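Local coordinates for ferritin like protein (Caulobacter vibrioides, PDB 3HL1) that is of unknown function but belongs to the ferritin-like family, and so probably binds metal within a helical bundle, at residues P27-V32 against N116-I121; Q48-Q53 against Q235-I240; V5-R10 against L134-T139; T128-D133 against I144-D149. One frame throughout, in Å; residues are numbered along the deposited sequence. Where two conformers were deposited one is given.

Contact 1. Residues P27-V32 against N116-I121; sequences PYYLTV and NTMCLI
Two torsions set up this meeting: the Tyr28 ring swings out with CG anti to the backbone N (chi1 -158°), while on Met118, a selenomethionine in this model, the chain runs straight to SE and then bends (chi3 76°), laying its methyl on Tyr29. Both segments belong to helices of the ferritin-like fold, 8-35 and 112-121; the axes of the two short segments run roughly antiparallel, at 148°, and approach to 11.4 Å. Every residue that touches is buried. Met118 is the wedge. Its CE sits over one face of the Tyr29 ring, 4.0 Å from the centroid, a CH-pi contact, and SE lies oblique to the same ring, which makes the pair a Met-aromatic contact. Farther back along the side chain, CG of Met118 meets the edge of the Tyr28 ring, near its plane, and SE passes the two methyls of Val32, with Val32 CG1 4.1 Å from SE. At its edge the Tyr29 ring meets CD1 of Ile121. Its hydroxyl is bonded to Glu122, just beyond the helical segment, which fixes the outer end of the ring. An unidentified bound molecule, probably from the crystallisation liquor, lies about 5 Å from this side chain; such molecules often mark pockets. Tyr28 crosses Thr117 at about a right angle. Their polar ends are tied elsewhere: Tyr28 OH bonds to Ser104 O, and Thr117 OG1 to Thr113 O. Where the two side chains meet, Tyr28 OH lies 3.2 Å from Thr117 CB.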
# COMPACT_ATOMS: atom_id res chain seq x y z
N PRO A 27 4.52 -5.52 0.29
CA PRO A 27 5.71 -6.28 0.68
C PRO A 27 6.35 -5.85 1.99
O PRO A 27 6.84 -6.71 2.72
CB PRO A 27 6.66 -6.13 -0.53
CG PRO A 27 5.77 -5.84 -1.68
CD PRO A 27 4.69 -4.95 -1.07
N TYR A 28 6.31 -4.54 2.32
CA TYR A 28 6.80 -4.05 3.59
C TYR A 28 6.09 -4.72 4.78
O TYR A 28 6.76 -5.25 5.63
CB TYR A 28 6.72 -2.51 3.70
CG TYR A 28 7.67 -1.92 4.72
CD1 TYR A 28 7.30 -1.83 6.07
CD2 TYR A 28 8.97 -1.50 4.35
CE1 TYR A 28 8.19 -1.32 7.02
CE2 TYR A 28 9.86 -0.99 5.31
CZ TYR A 28 9.45 -0.90 6.62
OH TYR A 28 10.30 -0.47 7.54
N TYR A 29 4.78 -4.63 4.84
CA TYR A 29 3.97 -5.18 5.88
C TYR A 29 4.03 -6.71 5.88
O TYR A 29 4.01 -7.31 6.92
CB TYR A 29 2.51 -4.76 5.73
CG TYR A 29 2.18 -3.30 5.97
CD1 TYR A 29 3.18 -2.31 6.10
CD2 TYR A 29 0.86 -2.86 5.84
CE1 TYR A 29 2.86 -0.98 6.26
CE2 TYR A 29 0.53 -1.50 5.93
CZ TYR A 29 1.52 -0.57 6.16
OH TYR A 29 1.18 0.79 6.23
N LEU A 30 4.03 -7.33 4.70
CA LEU A 30 4.07 -8.78 4.61
C LEU A 30 5.37 -9.33 5.18
O LEU A 30 5.38 -10.38 5.87
CB LEU A 30 3.92 -9.26 3.15
CG LEU A 30 2.50 -9.26 2.55
CD1 LEU A 30 2.57 -9.53 1.00
CD2 LEU A 30 1.55 -10.25 3.33
N THR A 31 6.47 -8.65 4.86
CA THR A 31 7.81 -9.01 5.36
C THR A 31 7.85 -8.97 6.88
O THR A 31 8.31 -9.94 7.49
CB THR A 31 8.90 -8.14 4.70
OG1 THR A 31 8.81 -8.34 3.29
CG2 THR A 31 10.31 -8.56 5.23
N VAL A 32 7.30 -7.92 7.49
CA VAL A 32 7.13 -7.85 8.97
C VAL A 32 6.23 -8.95 9.47
O VAL A 32 6.58 -9.64 10.42
CB VAL A 32 6.60 -6.47 9.43
CG1 VAL A 32 6.25 -6.43 10.94
CG2 VAL A 32 7.63 -5.42 8.99
N ASN A 116 8.17 1.56 13.71
CA ASN A 116 8.20 3.02 13.54
C ASN A 116 7.84 3.49 12.12
O ASN A 116 7.04 4.46 11.95
CB ASN A 116 9.58 3.62 13.92
CG ASN A 116 9.78 3.76 15.41
OD1 ASN A 116 8.81 3.83 16.18
ND2 ASN A 116 11.04 3.77 15.83
N THR A 117 8.45 2.85 11.12
CA THR A 117 8.17 3.10 9.70
C THR A 117 6.69 2.89 9.35
O THR A 117 6.12 3.68 8.63
CB THR A 117 9.06 2.22 8.82
OG1 THR A 117 10.42 2.36 9.25
CG2 THR A 117 8.92 2.62 7.32
N MSE A 118 6.09 1.81 9.87
CA MSE A 118 4.65 1.53 9.69
C MSE A 118 3.75 2.64 10.28
O MSE A 118 2.79 3.07 9.62
CB MSE A 118 4.31 0.15 10.24
CG MSE A 118 5.00 -0.89 9.42
SE MSE A 118 4.81 -2.66 10.17
CE MSE A 118 3.20 -2.96 9.72
N CYS A 119 4.17 3.19 11.42
CA CYS A 119 3.49 4.33 12.06
C CYS A 119 3.61 5.58 11.19
O CYS A 119 2.64 6.31 10.98
CB CYS A 119 4.02 4.61 13.46
SG CYS A 119 3.58 3.37 14.71
N LEU A 120 4.80 5.81 10.66
CA LEU A 120 5.07 6.92 9.75
C LEU A 120 4.25 6.85 8.46
O LEU A 120 3.65 7.84 8.04
CB LEU A 120 6.55 6.93 9.40
CG LEU A 120 7.48 7.55 10.43
CD1 LEU A 120 8.90 7.16 10.12
CD2 LEU A 120 7.32 9.05 10.41
N ILE A 121 4.20 5.68 7.86
CA ILE A 121 3.44 5.51 6.60
C ILE A 121 1.99 5.90 6.79
O ILE A 121 1.41 6.54 5.93
CB ILE A 121 3.51 4.06 6.10
CG1 ILE A 121 4.88 3.75 5.52
CG2 ILE A 121 2.47 3.78 5.01
CD1 ILE A 121 5.18 2.23 5.60

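Contact 2. Residues Q48-Q53 against Q235-I240; sequences QAAVYQ and QRFDFI
Ala50 and Phe237 make the tight half of this contact. The methyl of Ala50 points at the opposing helix and meets the far end of the ring, with CB 3.6 Å from Phe237 CZ. The Phe237 ring gets there because CG stands anti to its own carbonyl carbon (chi1 -59°), which carries the ring across toward helix 42-67. Both residues are buried, and a residue as small as alanine lets the ring end come this close to the helix surface.

The other half is looser and lies nearer solvent, where the touching residues are all partly exposed. Arg236 extends from CG to NE across the gap, and its NH1 comes 3.4 Å from CB of Ala49, a contact of guanidinium and methyl with no polar bond in it. Gln53 approaches the same group obliquely, amide and guanidinium planes 66° apart, but OE1 of Gln53 and NH2 of Arg236 stay 4.2 Å from each other. Each has its main partner elsewhere: Gln53 OE1 is bonded to His233, and Arg236 NE to the carbonyl of Trp231, with a weak bond from NH1 to Leu46 O besides. No hydrogen bond links the two segments, and they bury only 181 Å² between them.

Segments 48-53 and 235-240 run nearly antiparallel, at 151° with axes 11.6 Å apart, as packed helices in the body of a ferritin-like protein. Helix 233-242 is short and packs against both helix 42-67 and helix 112-121: Phe237 also touches Met118 and Cys119 of the latter, and meets Tyr29 of helix 8-35 edge-to-face.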
# COMPACT_ATOMS: atom_id res chain seq x y z
N GLN A 48 -1.79 -8.60 9.66
CA GLN A 48 -2.46 -9.36 8.64
C GLN A 48 -3.71 -8.66 8.14
O GLN A 48 -3.89 -8.51 6.93
CB GLN A 48 -2.79 -10.73 9.20
CG GLN A 48 -3.39 -11.66 8.22
CD GLN A 48 -3.72 -12.98 8.89
OE1 GLN A 48 -3.25 -14.01 8.46
NE2 GLN A 48 -4.45 -12.92 9.98
N ALA A 49 -4.55 -8.17 9.03
CA ALA A 49 -5.78 -7.51 8.63
C ALA A 49 -5.42 -6.23 7.84
O ALA A 49 -6.03 -5.94 6.80
CB ALA A 49 -6.68 -7.20 9.86
N ALA A 50 -4.38 -5.52 8.29
CA ALA A 50 -3.92 -4.31 7.61
C ALA A 50 -3.43 -4.55 6.20
O ALA A 50 -3.72 -3.78 5.28
CB ALA A 50 -2.78 -3.58 8.43
N VAL A 51 -2.69 -5.63 6.01
CA VAL A 51 -2.17 -6.06 4.70
C VAL A 51 -3.32 -6.29 3.72
O VAL A 51 -3.30 -5.86 2.56
CB VAL A 51 -1.41 -7.41 4.77
CG1 VAL A 51 -1.26 -8.02 3.35
CG2 VAL A 51 -0.07 -7.22 5.42
N TYR A 52 -4.33 -7.00 4.19
CA TYR A 52 -5.51 -7.28 3.40
C TYR A 52 -6.22 -5.98 3.02
O TYR A 52 -6.69 -5.86 1.91
CB TYR A 52 -6.49 -8.20 4.15
CG TYR A 52 -5.97 -9.63 4.40
CD1 TYR A 52 -4.84 -10.14 3.73
CD2 TYR A 52 -6.62 -10.47 5.29
CE1 TYR A 52 -4.37 -11.44 3.96
CE2 TYR A 52 -6.18 -11.79 5.52
CZ TYR A 52 -5.06 -12.26 4.84
OH TYR A 52 -4.63 -13.55 5.07
N GLN A 53 -6.27 -5.01 3.93
CA GLN A 53 -6.83 -3.70 3.61
C GLN A 53 -6.00 -2.94 2.58
O GLN A 53 -6.55 -2.25 1.71
CB GLN A 53 -7.02 -2.86 4.86
CG GLN A 53 -8.04 -3.50 5.77
CD GLN A 53 -8.52 -2.57 6.85
OE1 GLN A 53 -7.77 -1.70 7.33
NE2 GLN A 53 -9.76 -2.74 7.24
N GLN A 235 -3.47 3.76 14.34
CA GLN A 235 -3.72 3.38 15.73
C GLN A 235 -3.22 1.95 16.03
O GLN A 235 -2.53 1.73 17.02
CB GLN A 235 -5.20 3.58 16.03
CG GLN A 235 -5.56 5.07 16.31
CD GLN A 235 -6.11 5.85 15.09
OE1 GLN A 235 -5.53 5.86 14.00
NE2 GLN A 235 -7.24 6.55 15.31
N ARG A 236 -3.55 1.01 15.17
CA ARG A 236 -3.07 -0.38 15.28
C ARG A 236 -1.56 -0.47 15.49
O ARG A 236 -1.07 -1.18 16.36
CB ARG A 236 -3.33 -1.15 13.98
CG ARG A 236 -4.75 -1.55 13.68
CD ARG A 236 -4.73 -2.21 12.30
NE ARG A 236 -6.06 -2.34 11.73
CZ ARG A 236 -6.75 -3.47 11.65
NH1 ARG A 236 -6.23 -4.62 12.06
NH2 ARG A 236 -7.96 -3.44 11.12
N PHE A 237 -0.82 0.24 14.62
CA PHE A 237 0.63 0.20 14.59
C PHE A 237 1.25 0.94 15.77
O PHE A 237 2.23 0.49 16.31
CB PHE A 237 1.20 0.71 13.25
CG PHE A 237 0.71 -0.08 12.01
CD1 PHE A 237 0.28 -1.41 12.12
CD2 PHE A 237 0.70 0.51 10.73
CE1 PHE A 237 -0.16 -2.12 11.00
CE2 PHE A 237 0.24 -0.18 9.63
CZ PHE A 237 -0.17 -1.49 9.75
N ASP A 238 0.64 2.06 16.17
CA ASP A 238 1.07 2.77 17.37
C ASP A 238 0.87 1.88 18.61
O ASP A 238 1.67 1.87 19.52
CB ASP A 238 0.34 4.09 17.47
CG ASP A 238 0.89 4.99 18.58
OD1 ASP A 238 2.12 5.23 18.62
OD2 ASP A 238 0.06 5.43 19.40
N PHE A 239 -0.21 1.10 18.62
CA PHE A 239 -0.44 0.12 19.67
C PHE A 239 0.71 -0.87 19.79
O PHE A 239 1.24 -1.10 20.87
CB PHE A 239 -1.76 -0.61 19.42
CG PHE A 239 -2.03 -1.71 20.40
CD1 PHE A 239 -2.66 -1.43 21.63
CD2 PHE A 239 -1.69 -3.02 20.10
CE1 PHE A 239 -2.93 -2.46 22.55
CE2 PHE A 239 -1.94 -4.05 21.02
CZ PHE A 239 -2.58 -3.76 22.24
N ILE A 240 1.11 -1.43 18.65
CA ILE A 240 2.20 -2.40 18.62
C ILE A 240 3.48 -1.73 19.09
O ILE A 240 4.22 -2.31 19.87
CB ILE A 240 2.40 -3.03 17.20
CG1 ILE A 240 1.18 -3.89 16.82
CG2 ILE A 240 3.67 -3.88 17.15
CD1 ILE A 240 1.08 -4.22 15.32

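Contact 3. Residues V5-R10 against L134-T139; sequences VWTLPR and LADDVT
The side chains of Trp6 and Asp136 run past one another head to tail. Asp136 CB sits over the five-membered ring, 3.5 Å from its centroid, a CH-pi contact, with the carboxylate plane standing steeply to the indole, 72° from it. This is where the N-terminal segment, leading into the first helix of the ferritin-like fold, meets a type I beta turn from Ala135 to Val138. The indole is also held at its edge: NE1 donates to Leu134 O at 2.8 Å, close to the C=O axis of the acceptor though tilted from the ring plane.

With chi1 at 76°, Asp136 CG stands between its own N and carbonyl carbon, turning the carboxylate toward the chain around Thr7 and Arg10. Its two oxygens then take separate partners. OD2 receives the backbone N of Thr7, 3.0 Å away. Thr7 is itself the N-cap of helix 8-35, its OG1 accepting a weak bond from Arg10 N, so the aspartate grips the residue just before the first turn. Arg10 bends at chi2 and crosses the carboxylate at about a right angle, the two planes 86° apart; NH1 makes a salt bridge to OD1 at 2.9 Å, coming from above the carboxylate plane rather than within it. Arg10 also has CB of Asp137 over one face of its guanidinium, with the two side chains pointing the same way.

Asp136 is buried while Thr7 and Asp137 are exposed. Asp136 O, buried here, has no partner in the model. The backbone N of Asp136 joins in through a water, which accepts from Asp136 N at 2.8 Å and donates to Val5 O.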
# COMPACT_ATOMS: atom_id res chain seq x y z
N VAL A 5 -5.97 24.33 -11.17
CA VAL A 5 -6.55 23.58 -12.30
C VAL A 5 -5.73 22.30 -12.63
O VAL A 5 -4.51 22.36 -12.80
CB VAL A 5 -6.68 24.41 -13.59
CG1 VAL A 5 -7.55 23.66 -14.58
CG2 VAL A 5 -7.26 25.80 -13.32
N TRP A 6 -6.42 21.16 -12.67
CA TRP A 6 -5.79 19.87 -12.91
C TRP A 6 -5.94 19.48 -14.35
O TRP A 6 -7.01 19.65 -14.91
CB TRP A 6 -6.46 18.77 -12.05
CG TRP A 6 -5.90 18.74 -10.68
CD1 TRP A 6 -5.91 19.77 -9.78
CD2 TRP A 6 -5.18 17.66 -10.05
NE1 TRP A 6 -5.26 19.40 -8.62
CE2 TRP A 6 -4.83 18.10 -8.74
CE3 TRP A 6 -4.82 16.36 -10.45
CZ2 TRP A 6 -4.11 17.31 -7.85
CZ3 TRP A 6 -4.12 15.57 -9.58
CH2 TRP A 6 -3.78 16.04 -8.26
N THR A 7 -4.89 18.93 -14.93
CA THR A 7 -4.96 18.33 -16.24
C THR A 7 -5.17 16.80 -16.11
O THR A 7 -4.82 16.20 -15.10
CB THR A 7 -3.70 18.63 -17.11
OG1 THR A 7 -2.55 17.94 -16.63
CG2 THR A 7 -3.40 20.14 -17.19
N LEU A 8 -5.75 16.21 -17.14
CA LEU A 8 -5.99 14.78 -17.18
C LEU A 8 -4.69 13.96 -17.05
O LEU A 8 -4.64 13.02 -16.26
CB LEU A 8 -6.84 14.38 -18.39
CG LEU A 8 -7.42 12.94 -18.33
CD1 LEU A 8 -8.29 12.69 -17.05
CD2 LEU A 8 -8.16 12.56 -19.61
N PRO A 9 -3.62 14.31 -17.78
CA PRO A 9 -2.37 13.57 -17.56
C PRO A 9 -1.84 13.58 -16.12
O PRO A 9 -1.33 12.55 -15.62
CB PRO A 9 -1.40 14.18 -18.58
CG PRO A 9 -2.27 14.84 -19.63
CD PRO A 9 -3.51 15.29 -18.89
N ARG A 10 -1.94 14.70 -15.45
CA ARG A 10 -1.49 14.82 -14.08
C ARG A 10 -2.37 14.04 -13.13
O ARG A 10 -1.88 13.49 -12.15
CB ARG A 10 -1.38 16.30 -13.69
CG ARG A 10 -0.29 17.06 -14.46
CD ARG A 10 1.05 17.12 -13.75
NE ARG A 10 2.13 17.79 -14.51
CZ ARG A 10 2.23 19.10 -14.79
NH1 ARG A 10 1.30 19.98 -14.40
NH2 ARG A 10 3.27 19.56 -15.49
N LEU A 134 -2.55 21.43 -3.24
CA LEU A 134 -3.51 20.94 -4.22
C LEU A 134 -3.06 21.12 -5.67
O LEU A 134 -3.85 20.80 -6.60
CB LEU A 134 -4.89 21.60 -4.00
CG LEU A 134 -5.49 21.44 -2.58
CD1 LEU A 134 -6.80 22.19 -2.46
CD2 LEU A 134 -5.65 19.96 -2.24
N ALA A 135 -1.85 21.61 -5.89
CA ALA A 135 -1.33 21.84 -7.24
C ALA A 135 -1.10 20.46 -7.96
O ALA A 135 -0.67 19.48 -7.34
CB ALA A 135 -0.05 22.65 -7.16
N ASP A 136 -1.43 20.37 -9.25
CA ASP A 136 -1.36 19.07 -9.95
C ASP A 136 0.08 18.64 -10.28
O ASP A 136 0.28 17.51 -10.73
CB ASP A 136 -2.28 19.04 -11.19
CG ASP A 136 -1.74 19.83 -12.40
OD1 ASP A 136 -0.71 20.54 -12.33
OD2 ASP A 136 -2.40 19.73 -13.45
N ASP A 137 1.06 19.50 -10.02
CA ASP A 137 2.47 19.15 -10.22
C ASP A 137 3.22 18.70 -8.96
O ASP A 137 4.40 18.43 -9.02
CB ASP A 137 3.24 20.27 -10.94
CG ASP A 137 3.20 21.62 -10.22
OD1 ASP A 137 2.64 21.75 -9.10
OD2 ASP A 137 3.73 22.59 -10.81
N VAL A 138 2.51 18.63 -7.84
CA VAL A 138 3.06 18.12 -6.59
C VAL A 138 3.18 16.60 -6.67
O VAL A 138 2.24 15.93 -7.07
CB VAL A 138 2.15 18.46 -5.40
CG1 VAL A 138 2.70 17.89 -4.11
CG2 VAL A 138 2.02 19.97 -5.30
N THR A 139 4.33 16.10 -6.29
CA THR A 139 4.60 14.68 -6.28
C THR A 139 4.79 14.11 -4.86
O THR A 139 4.62 12.91 -4.67
CB THR A 139 5.85 14.30 -7.16
OG1 THR A 139 6.13 12.90 -6.99
CG2 THR A 139 7.07 15.09 -6.76
O HOH W 1 -2.73 22.60 -10.43

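Contact 4. Residues T128-D133 against I144-D149; sequences TQREPD and IGEFYD
Thr128 opens the first segment and is linked to Glu146 by a water, which donates both to Thr128 OG1 and to Glu146 OE1. Arg130 follows with the main grip. Bent at chi3, it brings its guanidinium to the carboxylate side-on: NE donates to Glu146 OE1 at 2.9 Å and NH2 to Glu146 OE2 at 3.0 Å, both acceptors near the guanidinium plane, while the two flat groups are turned 42° apart. OE2 offers its syn lone pair to NH2. This bidentate salt bridge, holding a loop to a helix of the ferritin-like domain, sits on a glutamate that reaches out extended, chi1 -174°.

Pro132 lies against the stem of Glu146, and its CG comes 3.3 Å from Asp149 OD2; the other oxygen, OD1, makes a salt bridge to Arg152. Then Asp133 N gives a nearly straight bond to Glu146 OE2, 3.0 Å and 171°, on the anti side, so OE2 takes two donors. Such a cluster would probably favour the charged form of this buried carboxylate.

Glu146 OE1 also accepts from Gly142 N. Segment 128-133, part of the loop that follows helix 112-121, lies against the first turns of helix 144-157, whose Phe147 and Tyr148 pack on helix 8-35.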
# COMPACT_ATOMS: atom_id res chain seq x y z
N THR A 128 -0.08 16.54 10.74
CA THR A 128 0.98 17.18 9.93
C THR A 128 0.99 18.71 10.06
O THR A 128 1.99 19.38 9.79
CB THR A 128 0.84 16.78 8.44
OG1 THR A 128 -0.40 17.29 7.88
CG2 THR A 128 0.92 15.27 8.30
N GLN A 129 -0.15 19.26 10.47
CA GLN A 129 -0.33 20.71 10.57
C GLN A 129 0.05 21.40 9.26
O GLN A 129 0.85 22.33 9.25
CB GLN A 129 0.48 21.29 11.71
CG GLN A 129 0.16 20.71 13.05
CD GLN A 129 0.67 21.60 14.16
OE1 GLN A 129 0.13 22.69 14.36
NE2 GLN A 129 1.71 21.15 14.87
N ARG A 130 -0.45 20.90 8.15
CA ARG A 130 -0.25 21.63 6.91
C ARG A 130 -1.50 21.71 6.08
O ARG A 130 -2.36 20.85 6.14
CB ARG A 130 0.94 21.10 6.10
CG ARG A 130 0.89 19.69 5.62
CD ARG A 130 2.17 19.38 4.87
NE ARG A 130 2.06 19.44 3.41
CZ ARG A 130 2.72 20.26 2.58
NH1 ARG A 130 3.55 21.21 3.03
NH2 ARG A 130 2.53 20.15 1.29
N GLU A 131 -1.58 22.80 5.34
CA GLU A 131 -2.58 22.96 4.31
C GLU A 131 -2.20 22.03 3.14
O GLU A 131 -1.07 22.08 2.68
CB GLU A 131 -2.63 24.43 3.84
CG GLU A 131 -3.56 25.29 4.69
CD GLU A 131 -5.00 24.83 4.56
OE1 GLU A 131 -5.49 24.73 3.41
OE2 GLU A 131 -5.63 24.55 5.59
N PRO A 132 -3.15 21.17 2.68
CA PRO A 132 -2.87 20.27 1.56
C PRO A 132 -2.43 21.06 0.36
O PRO A 132 -3.03 22.12 0.07
CB PRO A 132 -4.21 19.59 1.30
CG PRO A 132 -4.93 19.70 2.61
CD PRO A 132 -4.52 20.98 3.19
N ASP A 133 -1.38 20.60 -0.30
CA ASP A 133 -0.89 21.26 -1.50
C ASP A 133 -1.65 20.63 -2.65
O ASP A 133 -1.46 19.44 -2.99
CB ASP A 133 0.59 21.06 -1.68
CG ASP A 133 1.14 21.90 -2.79
OD1 ASP A 133 0.35 22.38 -3.65
OD2 ASP A 133 2.37 22.06 -2.80
N ILE A 144 -0.43 10.27 3.62
CA ILE A 144 -1.26 9.61 2.64
C ILE A 144 -2.56 10.34 2.49
O ILE A 144 -3.05 10.52 1.38
CB ILE A 144 -1.52 8.12 3.01
CG1 ILE A 144 -0.22 7.35 2.92
CG2 ILE A 144 -2.59 7.55 2.10
CD1 ILE A 144 -0.34 5.86 3.34
N GLY A 145 -3.11 10.81 3.60
CA GLY A 145 -4.32 11.55 3.63
C GLY A 145 -4.25 12.80 2.79
O GLY A 145 -5.23 13.13 2.09
N GLU A 146 -3.12 13.50 2.86
CA GLU A 146 -2.95 14.69 2.03
C GLU A 146 -2.91 14.35 0.54
O GLU A 146 -3.45 15.07 -0.33
CB GLU A 146 -1.66 15.43 2.39
CG GLU A 146 -1.53 16.77 1.64
CD GLU A 146 -0.14 17.43 1.75
OE1 GLU A 146 0.65 17.04 2.62
OE2 GLU A 146 0.13 18.37 0.94
N PHE A 147 -2.19 13.29 0.22
CA PHE A 147 -2.18 12.78 -1.17
C PHE A 147 -3.64 12.58 -1.65
O PHE A 147 -4.03 13.07 -2.72
CB PHE A 147 -1.42 11.45 -1.22
CG PHE A 147 -1.03 10.98 -2.65
CD1 PHE A 147 -1.90 11.10 -3.72
CD2 PHE A 147 0.20 10.42 -2.88
CE1 PHE A 147 -1.53 10.71 -4.99
CE2 PHE A 147 0.56 10.03 -4.16
CZ PHE A 147 -0.30 10.20 -5.21
N TYR A 148 -4.45 11.87 -0.87
CA TYR A 148 -5.85 11.67 -1.24
C TYR A 148 -6.70 12.92 -1.27
O TYR A 148 -7.61 12.99 -2.09
CB TYR A 148 -6.52 10.54 -0.45
CG TYR A 148 -6.03 9.19 -0.91
CD1 TYR A 148 -6.35 8.71 -2.19
CD2 TYR A 148 -5.21 8.40 -0.12
CE1 TYR A 148 -5.89 7.47 -2.63
CE2 TYR A 148 -4.76 7.14 -0.56
CZ TYR A 148 -5.10 6.71 -1.83
OH TYR A 148 -4.64 5.52 -2.29
N ASP A 149 -6.42 13.90 -0.40
CA ASP A 149 -7.05 15.20 -0.52
C ASP A 149 -6.85 15.89 -1.89
O ASP A 149 -7.80 16.47 -2.45
CB ASP A 149 -6.44 16.16 0.50
CG ASP A 149 -7.07 16.06 1.86
OD1 ASP A 149 -8.03 15.30 2.07
OD2 ASP A 149 -6.57 16.79 2.72
O HOH W 2 -0.08 15.93 5.29

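The contacts fall into two groups on this one-chain protein. Contacts 1 and 2 lie 9 Å apart between centres and touch; together they tie helices 8-35, 42-67, 112-121 and 233-242 into one part of the core. Contacts 3 and 4, with centres 14 Å apart, pin the long loop between helices 112-121 and 144-157 to the start of helix 8-35 and to helix 144-157. Helix 8-35 serves both contact 1 and contact 3, whose centres are 28 Å apart on opposite sides of the chain's centre. Along the chain contacts 1 and 2 cross, as do 3 and 4, so helices distant in sequence are closed together at one end while a loop is held at the other.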